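Local coordinates for protein pyruvate formate-lyase 2 (Archaeoglobus fulgidus, PDB 2F3O) that is a glycyl radical enzyme of undetermined function, related to pyruvate formate-lyase and glycerol dehydratase and probably a lyase, at residues 42-47 against 199-204; 158-163 against 258-263; 509-514 against 526-531. One frame throughout, in Å; residues are numbered along the deposited sequence.

All three contacts are buried in the pyruvate formate lyase-like part of the chain, on the same side of its centre, and they adjoin one another. Interaction 1, the most peripheral, with its centre about 26 Å from that of the chain, joins two segments of nearly parallel course, which meet across the contact by aliphatic side chains, with charged groups at its edge. Interaction 2, about 18 Å from the centre, sets a short helix against helix 250-267 and adds a buried tyrosine-glutamine hydrogen bond. Interaction 3, at about 19 Å, joins two loop-rich segments through one aspartate carboxylate. L513, from the last of these, touches V202 and L47 of interaction 1 and A263 of interaction 2.

Interaction 1: residues 42-47 against 199-204; sequences RQAKAL and AKIVSE
I201 has its CG2 anti to the backbone N and its CG1 anti to the carbonyl carbon (chi1 -66°), which parts its two branches, one to A44 and the other to K45. CG2 lies against A44, 3.8 Å from the A44 CB, while the other branch ends with the I201 CD1 3.8 Å from the K45 CG. The lysine chain runs extended past this methyl, offering its methylenes, and its amino group goes on to a salt bridge with E37. L47, whose CG is anti to the backbone N (chi1 -161°), sends CD1 across V202 at a slant, 3.8 Å from the V202 CG2. That same valine methyl lies 4.0 Å from the A44 CA. No hydrogen bond links the two segments, although just beyond them the E204 carboxylate reaches K48 in a salt bridge between the same two helices, 39-53 and 190-221. The small A44 lets the backbones come close, its CA lying 5.4 Å from that of V202, and the segment axes run almost parallel, 9° apart, with a closest approach of 8.5 Å. Beyond the contact, helix 22-34 packs on Q43, K45 and A46, helix 168-184 covers A199, K200, S203 and E204, and helix 512-516 packs against V202.

Interaction 2: residues 158-163 against 258-263; sequences VNYPYL and WLVQSA
The polar part of the contact is a hydrogen bond from Y160 to Q261, buried between the segments: the Y160 OH donates to the Q261 OE1 at 2.7 Å. The hydroxyl lies in the carbonyl plane on a lone pair of OE1, with a C=O...donor angle of 138°, and OE1 in turn lies in the plane of the phenol ring, at its edge. Ring and amide planes are turned 48° against each other. Q261 reaches this position by a bend at chi2 (81°), which folds its amide back toward the tyrosine although the chain leaves the helix along another direction. The other end of the amide is also held, since the Q261 NE2 donates to the I273 carbonyl and to Q333; with both ends engaged, the rotation of the group is probably fixed.

A second group of bonds belongs to the helix start. N159 is the N-cap of helix 160-164, and its OD1 accepts from the Y162 N at 3.0 Å, a capping bond whose donor stands well above the carbonyl plane. N159 is also the centre of an inverse gamma turn, closed by the Y160 N bonding to the V158 O. Y160 is the first residue of this short helix, which packs against the much longer helix 250-267.

Apolar contacts complete the junction. The V260 CG2 meets the rim of the phenol ring, 3.6 Å from the Y160 CE2, and the two side chains approach from opposite directions. L163 and V260 come tip to tip, with the L163 CD1 4.0 Å from the V260 CG2. Within segment 158-163, the V158 CG1 covers one face of the Y160 ring, 3.5 Å above its plane and offset toward the rim. On the far side of segment 158-163, P161 packs on Y343 of the second subunit.

Interaction 3: residues 509-514 against 526-531; sequences KPTPLL and VDVSRG
The D527 OD2 is gripped by three donors, one of them from the facing segment. The T511 N reaches it at 3.2 Å, with an N-H...acceptor angle of 162°, on the syn side and 26° out of the carboxylate plane. The other two come from S529: its hydroxyl meets OD2 on the anti side, the S529 OG lying 2.8 Å from the D527 OD2, and its backbone N donates from above the carboxylate plane. The bond from the S529 N closes an Asx turn. D527 has its CG anti to the backbone N (chi1 -168°), an arrangement that carries the carboxylate across to the backbone of T511. Its second oxygen, OD1, is hydrogen-bonded to S515. With both oxygens occupied, the buried group would probably be kept ionised.

Apolar groups pack beside the acid and, farther along, between V528 and the facing segment. The P510 CB lies beside the carboxylate, 3.6 Å from the D527 OD2, and the P510 CA approaches the S529 OG at 3.7 Å. V528 turns CG1 toward the facing segment, where the methyl meets two side chains at a slant: it lies 3.4 Å from the T511 OG1 and 4.1 Å from the L514 CD2. S515, which bonds to the D527 OD1, also accepts from the V528 N through its OG.

T511 occupies the N-cap position of helix 512-516 without making a side-chain capping bond; instead, E267 at the end of helix 250-267 accepts from the L513 N and the L514 N. Segment 526-531 belongs to the loop between helix 521-524 and strand 535-543. Helix 39-53 packs on P510 and P512, and helix 190-221 touches P512 and L513.

Interaction 1: residues 42-47 against 199-204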
loop_
_atom_site.group_PDB
_atom_site.type_symbol
_atom_site.label_atom_id
_atom_site.label_comp_id
_atom_site.label_asym_id
_atom_site.label_seq_id
_atom_site.Cartn_x
_atom_site.Cartn_y
_atom_site.Cartn_z
ATOM N N ARG A 42 28.992 3.553 5.752
ATOM C CA ARG A 42 30.040 3.396 6.762
ATOM C C ARG A 42 30.309 1.941 7.074
ATOM O O ARG A 42 31.466 1.544 7.179
ATOM C CB ARG A 42 29.723 4.155 8.050
ATOM C CG ARG A 42 29.370 5.585 7.784
ATOM C CD ARG A 42 29.890 6.541 8.811
ATOM N NE ARG A 42 29.466 6.305 10.180
ATOM C CZ ARG A 42 30.304 6.154 11.197
ATOM N NH1 ARG A 42 31.611 6.210 10.982
ATOM N NH2 ARG A 42 29.840 5.951 12.427
ATOM N N GLN A 43 29.254 1.140 7.179
ATOM C CA GLN A 43 29.399 -0.286 7.457
ATOM C C GLN A 43 30.048 -1.028 6.293
ATOM O O GLN A 43 30.837 -1.959 6.496
ATOM C CB GLN A 43 28.040 -0.900 7.751
ATOM C CG GLN A 43 27.465 -0.487 9.080
ATOM C CD GLN A 43 28.213 -1.089 10.233
ATOM O OE1 GLN A 43 28.763 -0.371 11.056
ATOM N NE2 GLN A 43 28.237 -2.419 10.300
ATOM N N ALA A 44 29.709 -0.596 5.081
ATOM C CA ALA A 44 30.266 -1.165 3.860
ATOM C C ALA A 44 31.745 -0.879 3.782
ATOM O O ALA A 44 32.553 -1.771 3.527
ATOM C CB ALA A 44 29.562 -0.585 2.644
ATOM N N LYS A 45 32.081 0.376 4.042
ATOM C CA LYS A 45 33.439 0.857 3.943
ATOM C C LYS A 45 34.327 0.284 5.031
ATOM O O LYS A 45 35.524 0.098 4.817
ATOM C CB LYS A 45 33.465 2.386 3.973
ATOM C CG LYS A 45 33.104 2.996 2.636
ATOM C CD LYS A 45 33.142 4.496 2.676
ATOM C CE LYS A 45 32.866 5.062 1.295
ATOM N NZ LYS A 45 32.974 6.536 1.304
ATOM N N ALA A 46 33.732 -0.001 6.187
ATOM C CA ALA A 46 34.450 -0.631 7.286
ATOM C C ALA A 46 34.796 -2.073 6.970
ATOM O O ALA A 46 35.951 -2.486 7.123
ATOM C CB ALA A 46 33.655 -0.551 8.536
ATOM N N LEU A 47 33.798 -2.820 6.504
ATOM C CA LEU A 47 33.982 -4.201 6.099
ATOM C C LEU A 47 35.029 -4.277 5.022
ATOM O O LEU A 47 35.860 -5.183 5.059
ATOM C CB LEU A 47 32.668 -4.803 5.588
ATOM C CG LEU A 47 32.436 -6.326 5.483
ATOM C CD1 LEU A 47 32.472 -6.792 4.064
ATOM C CD2 LEU A 47 33.379 -7.145 6.359
ATOM N N ALA A 199 26.179 -2.002 -1.380
ATOM C CA ALA A 199 26.299 -3.283 -2.043
ATOM C C ALA A 199 27.514 -3.305 -2.968
ATOM O O ALA A 199 28.309 -4.242 -2.884
ATOM C CB ALA A 199 25.034 -3.597 -2.812
ATOM N N LYS A 200 27.645 -2.269 -3.814
ATOM C CA LYS A 200 28.796 -2.047 -4.691
ATOM C C LYS A 200 30.130 -2.193 -3.968
ATOM O O LYS A 200 30.938 -3.074 -4.298
ATOM C CB LYS A 200 28.727 -0.630 -5.254
ATOM C CG LYS A 200 29.876 -0.248 -6.197
ATOM C CD LYS A 200 29.816 1.204 -6.548
ATOM C CE LYS A 200 31.199 1.807 -6.587
ATOM N NZ LYS A 200 31.782 1.598 -7.950
ATOM N N ILE A 201 30.337 -1.308 -2.989
ATOM C CA ILE A 201 31.481 -1.328 -2.078
ATOM C C ILE A 201 31.740 -2.721 -1.493
ATOM O O ILE A 201 32.846 -3.252 -1.586
ATOM C CB ILE A 201 31.271 -0.311 -0.918
ATOM C CG1 ILE A 201 31.278 1.115 -1.463
ATOM C CG2 ILE A 201 32.358 -0.427 0.140
ATOM C CD1 ILE A 201 30.962 2.188 -0.430
ATOM N N VAL A 202 30.708 -3.322 -0.927
ATOM C CA VAL A 202 30.831 -4.622 -0.280
ATOM C C VAL A 202 31.125 -5.780 -1.254
ATOM O O VAL A 202 31.799 -6.748 -0.888
ATOM C CB VAL A 202 29.591 -4.863 0.622
ATOM C CG1 VAL A 202 28.866 -6.131 0.289
ATOM C CG2 VAL A 202 29.973 -4.765 2.065
ATOM N N SER A 203 30.665 -5.656 -2.497
ATOM C CA SER A 203 31.002 -6.629 -3.526
ATOM C C SER A 203 32.475 -6.534 -3.919
ATOM O O SER A 203 33.164 -7.550 -3.999
ATOM C CB SER A 203 30.132 -6.425 -4.761
ATOM O OG SER A 203 28.767 -6.521 -4.408
ATOM N N GLU A 204 32.933 -5.303 -4.151
ATOM C CA GLU A 204 34.327 -4.994 -4.459
ATOM C C GLU A 204 35.278 -5.548 -3.411
ATOM O O GLU A 204 36.276 -6.153 -3.749
ATOM C CB GLU A 204 34.524 -3.480 -4.561
ATOM C CG GLU A 204 34.137 -2.880 -5.898
ATOM C CD GLU A 204 33.815 -1.392 -5.791
ATOM O OE1 GLU A 204 33.284 -0.829 -6.772
ATOM O OE2 GLU A 204 34.081 -0.781 -4.723
#

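Interaction 2: residues 158-163 against 258-263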
loop_
_atom_site.group_PDB
_atom_site.type_symbol
_atom_site.label_atom_id
_atom_site.label_comp_id
_atom_site.label_asym_id
_atom_site.label_seq_id
_atom_site.Cartn_x
_atom_site.Cartn_y
_atom_site.Cartn_z
ATOM N N VAL A 158 22.998 -18.666 5.454
ATOM C CA VAL A 158 23.315 -17.892 4.266
ATOM C C VAL A 158 22.842 -18.549 2.983
ATOM O O VAL A 158 23.021 -19.746 2.787
ATOM C CB VAL A 158 24.828 -17.777 4.184
ATOM C CG1 VAL A 158 25.255 -17.010 2.965
ATOM C CG2 VAL A 158 25.364 -17.145 5.442
ATOM N N ASN A 159 22.219 -17.774 2.106
ATOM C CA ASN A 159 21.742 -18.333 0.852
ATOM C C ASN A 159 22.880 -18.539 -0.159
ATOM O O ASN A 159 23.052 -17.744 -1.085
ATOM C CB ASN A 159 20.659 -17.439 0.274
ATOM C CG ASN A 159 19.847 -18.109 -0.813
ATOM O OD1 ASN A 159 20.269 -19.100 -1.413
ATOM N ND2 ASN A 159 18.677 -17.531 -1.111
ATOM N N TYR A 160 23.634 -19.619 0.014
ATOM C CA TYR A 160 24.669 -19.965 -0.942
ATOM C C TYR A 160 24.209 -20.274 -2.358
ATOM O O TYR A 160 24.849 -19.806 -3.295
ATOM C CB TYR A 160 25.642 -21.008 -0.394
ATOM C CG TYR A 160 26.529 -20.372 0.642
ATOM C CD1 TYR A 160 26.461 -20.745 1.967
ATOM C CD2 TYR A 160 27.388 -19.346 0.294
ATOM C CE1 TYR A 160 27.250 -20.130 2.919
ATOM C CE2 TYR A 160 28.176 -18.720 1.234
ATOM C CZ TYR A 160 28.102 -19.109 2.545
ATOM O OH TYR A 160 28.886 -18.496 3.485
ATOM N N PRO A 161 23.096 -21.021 -2.541
ATOM C CA PRO A 161 22.679 -21.172 -3.934
ATOM C C PRO A 161 22.308 -19.888 -4.703
ATOM O O PRO A 161 22.462 -19.868 -5.921
ATOM C CB PRO A 161 21.488 -22.140 -3.850
ATOM C CG PRO A 161 21.073 -22.139 -2.480
ATOM C CD PRO A 161 22.242 -21.812 -1.643
ATOM N N TYR A 162 21.848 -18.842 -4.005
ATOM C CA TYR A 162 21.602 -17.527 -4.620
ATOM C C TYR A 162 22.930 -16.939 -5.089
ATOM O O TYR A 162 23.035 -16.390 -6.196
ATOM C CB TYR A 162 20.949 -16.567 -3.604
ATOM C CG TYR A 162 20.521 -15.207 -4.149
ATOM C CD1 TYR A 162 19.519 -15.111 -5.097
ATOM C CD2 TYR A 162 21.121 -14.014 -3.704
ATOM C CE1 TYR A 162 19.105 -13.897 -5.586
ATOM C CE2 TYR A 162 20.705 -12.765 -4.204
ATOM C CZ TYR A 162 19.694 -12.729 -5.162
ATOM O OH TYR A 162 19.241 -11.541 -5.716
ATOM N N LEU A 163 23.931 -17.079 -4.224
ATOM C CA LEU A 163 25.250 -16.532 -4.447
ATOM C C LEU A 163 25.935 -17.279 -5.574
ATOM O O LEU A 163 26.481 -16.657 -6.486
ATOM C CB LEU A 163 26.078 -16.591 -3.157
ATOM C CG LEU A 163 25.599 -15.633 -2.056
ATOM C CD1 LEU A 163 26.427 -15.762 -0.802
ATOM C CD2 LEU A 163 25.588 -14.181 -2.543
ATOM N N TRP A 258 33.347 -20.865 1.423
ATOM C CA TRP A 258 34.168 -20.529 2.579
ATOM C C TRP A 258 34.746 -19.089 2.596
ATOM O O TRP A 258 34.886 -18.472 3.671
ATOM C CB TRP A 258 35.239 -21.589 2.870
ATOM C CG TRP A 258 36.016 -21.171 4.033
ATOM C CD1 TRP A 258 37.259 -20.603 4.025
ATOM C CD2 TRP A 258 35.573 -21.150 5.397
ATOM N NE1 TRP A 258 37.625 -20.257 5.298
ATOM C CE2 TRP A 258 36.611 -20.586 6.161
ATOM C CE3 TRP A 258 34.412 -21.572 6.051
ATOM C CZ2 TRP A 258 36.516 -20.435 7.546
ATOM C CZ3 TRP A 258 34.325 -21.428 7.415
ATOM C CH2 TRP A 258 35.365 -20.862 8.148
ATOM N N LEU A 259 35.056 -18.537 1.425
ATOM C CA LEU A 259 35.517 -17.159 1.409
ATOM C C LEU A 259 34.441 -16.219 1.932
ATOM O O LEU A 259 34.714 -15.453 2.868
ATOM C CB LEU A 259 36.027 -16.716 0.041
ATOM C CG LEU A 259 37.495 -17.105 -0.215
ATOM C CD1 LEU A 259 37.902 -16.906 -1.689
ATOM C CD2 LEU A 259 38.508 -16.442 0.731
ATOM N N VAL A 260 33.220 -16.306 1.390
ATOM C CA VAL A 260 32.144 -15.434 1.879
ATOM C C VAL A 260 31.759 -15.759 3.329
ATOM O O VAL A 260 31.491 -14.861 4.124
ATOM C CB VAL A 260 30.938 -15.295 0.885
ATOM C CG1 VAL A 260 31.050 -16.260 -0.224
ATOM C CG2 VAL A 260 29.582 -15.401 1.583
ATOM N N GLN A 261 31.837 -17.032 3.691
ATOM C CA GLN A 261 31.634 -17.423 5.065
ATOM C C GLN A 261 32.619 -16.731 6.026
ATOM O O GLN A 261 32.196 -16.181 7.048
ATOM C CB GLN A 261 31.693 -18.937 5.181
ATOM C CG GLN A 261 31.438 -19.451 6.548
ATOM C CD GLN A 261 29.986 -19.539 6.900
ATOM O OE1 GLN A 261 29.100 -19.233 6.097
ATOM N NE2 GLN A 261 29.727 -19.974 8.122
ATOM N N SER A 262 33.907 -16.705 5.683
ATOM C CA SER A 262 34.902 -16.011 6.522
ATOM C C SER A 262 34.729 -14.492 6.467
ATOM O O SER A 262 35.000 -13.790 7.442
ATOM C CB SER A 262 36.343 -16.394 6.127
ATOM O OG SER A 262 36.792 -15.705 4.960
ATOM N N ALA A 263 34.279 -14.005 5.313
ATOM C CA ALA A 263 34.045 -12.594 5.111
ATOM C C ALA A 263 32.915 -12.135 6.011
ATOM O O ALA A 263 33.047 -11.125 6.702
ATOM C CB ALA A 263 33.722 -12.305 3.645
#

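Interaction 3: residues 509-514 against 526-531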
loop_
_atom_site.group_PDB
_atom_site.type_symbol
_atom_site.label_atom_id
_atom_site.label_comp_id
_atom_site.label_asym_id
_atom_site.label_seq_id
_atom_site.Cartn_x
_atom_site.Cartn_y
_atom_site.Cartn_z
ATOM N N LYS A 509 23.697 -0.512 12.968
ATOM C CA LYS A 509 24.427 -1.672 12.488
ATOM C C LYS A 509 23.625 -2.344 11.370
ATOM O O LYS A 509 23.115 -3.470 11.529
ATOM C CB LYS A 509 24.670 -2.623 13.671
ATOM C CG LYS A 509 25.361 -3.968 13.403
ATOM C CD LYS A 509 26.798 -3.796 13.141
ATOM C CE LYS A 509 27.455 -5.137 13.013
ATOM N NZ LYS A 509 28.608 -5.028 12.076
ATOM N N PRO A 510 23.473 -1.648 10.229
ATOM C CA PRO A 510 22.989 -2.437 9.100
ATOM C C PRO A 510 24.130 -3.333 8.575
ATOM O O PRO A 510 25.311 -3.046 8.809
ATOM C CB PRO A 510 22.562 -1.385 8.075
ATOM C CG PRO A 510 23.386 -0.179 8.398
ATOM C CD PRO A 510 23.723 -0.240 9.868
ATOM N N THR A 511 23.782 -4.442 7.934
ATOM C CA THR A 511 24.784 -5.423 7.551
ATOM C C THR A 511 24.700 -5.791 6.073
ATOM O O THR A 511 24.128 -6.822 5.716
ATOM C CB THR A 511 24.657 -6.678 8.419
ATOM O OG1 THR A 511 23.317 -7.187 8.354
ATOM C CG2 THR A 511 25.006 -6.357 9.878
ATOM N N PRO A 512 25.269 -4.938 5.205
ATOM C CA PRO A 512 25.136 -5.008 3.750
ATOM C C PRO A 512 25.633 -6.271 3.064
ATOM O O PRO A 512 25.017 -6.699 2.100
ATOM C CB PRO A 512 25.972 -3.824 3.259
ATOM C CG PRO A 512 26.133 -2.943 4.426
ATOM C CD PRO A 512 26.086 -3.790 5.628
ATOM N N LEU A 513 26.738 -6.856 3.496
ATOM C CA LEU A 513 27.189 -8.096 2.841
ATOM C C LEU A 513 26.192 -9.231 3.061
ATOM O O LEU A 513 25.777 -9.881 2.084
ATOM C CB LEU A 513 28.600 -8.508 3.274
ATOM C CG LEU A 513 29.139 -9.812 2.682
ATOM C CD1 LEU A 513 29.242 -9.734 1.181
ATOM C CD2 LEU A 513 30.489 -10.164 3.292
ATOM N N LEU A 514 25.784 -9.412 4.326
ATOM C CA LEU A 514 24.770 -10.369 4.721
ATOM C C LEU A 514 23.475 -10.148 3.961
ATOM O O LEU A 514 22.837 -11.106 3.525
ATOM C CB LEU A 514 24.520 -10.276 6.223
ATOM C CG LEU A 514 23.451 -11.223 6.779
ATOM C CD1 LEU A 514 23.833 -12.661 6.505
ATOM C CD2 LEU A 514 23.200 -10.982 8.254
ATOM N N VAL A 526 16.625 -3.145 0.044
ATOM C CA VAL A 526 16.528 -2.849 1.481
ATOM C C VAL A 526 17.396 -3.804 2.264
ATOM O O VAL A 526 17.467 -4.981 1.940
ATOM C CB VAL A 526 15.038 -2.776 2.004
ATOM C CG1 VAL A 526 14.078 -3.374 1.038
ATOM C CG2 VAL A 526 14.865 -3.384 3.360
ATOM N N ASP A 527 18.113 -3.275 3.248
ATOM C CA ASP A 527 18.954 -4.093 4.118
ATOM C C ASP A 527 18.155 -5.131 4.918
ATOM O O ASP A 527 17.012 -4.895 5.284
ATOM C CB ASP A 527 19.734 -3.201 5.089
ATOM C CG ASP A 527 20.835 -3.958 5.822
ATOM O OD1 ASP A 527 21.875 -4.250 5.191
ATOM O OD2 ASP A 527 20.669 -4.285 7.016
ATOM N N VAL A 528 18.784 -6.272 5.177
ATOM C CA VAL A 528 18.262 -7.320 6.039
ATOM C C VAL A 528 17.780 -6.909 7.448
ATOM O O VAL A 528 16.781 -7.440 7.943
ATOM C CB VAL A 528 19.271 -8.481 6.106
ATOM C CG1 VAL A 528 20.326 -8.265 7.159
ATOM C CG2 VAL A 528 18.542 -9.807 6.272
ATOM N N SER A 529 18.430 -5.928 8.065
ATOM C CA SER A 529 18.070 -5.540 9.399
ATOM C C SER A 529 16.872 -4.606 9.383
ATOM O O SER A 529 16.326 -4.239 10.427
ATOM C CB SER A 529 19.243 -4.859 10.056
ATOM O OG SER A 529 19.494 -3.642 9.423
ATOM N N ARG A 530 16.464 -4.219 8.186
ATOM C CA ARG A 530 15.341 -3.323 8.010
ATOM C C ARG A 530 14.141 -4.154 7.498
ATOM O O ARG A 530 13.007 -3.681 7.433
ATOM C CB ARG A 530 15.766 -2.201 7.052
ATOM C CG ARG A 530 14.699 -1.203 6.646
ATOM C CD ARG A 530 14.463 -0.159 7.711
ATOM N NE ARG A 530 15.625 0.699 7.888
ATOM C CZ ARG A 530 15.673 1.691 8.768
ATOM N NH1 ARG A 530 14.619 1.955 9.548
ATOM N NH2 ARG A 530 16.774 2.428 8.861
ATOM N N GLY A 531 14.391 -5.412 7.159
ATOM C CA GLY A 531 13.292 -6.288 6.849
ATOM C C GLY A 531 13.160 -6.759 5.425
ATOM O O GLY A 531 12.132 -7.297 5.068
#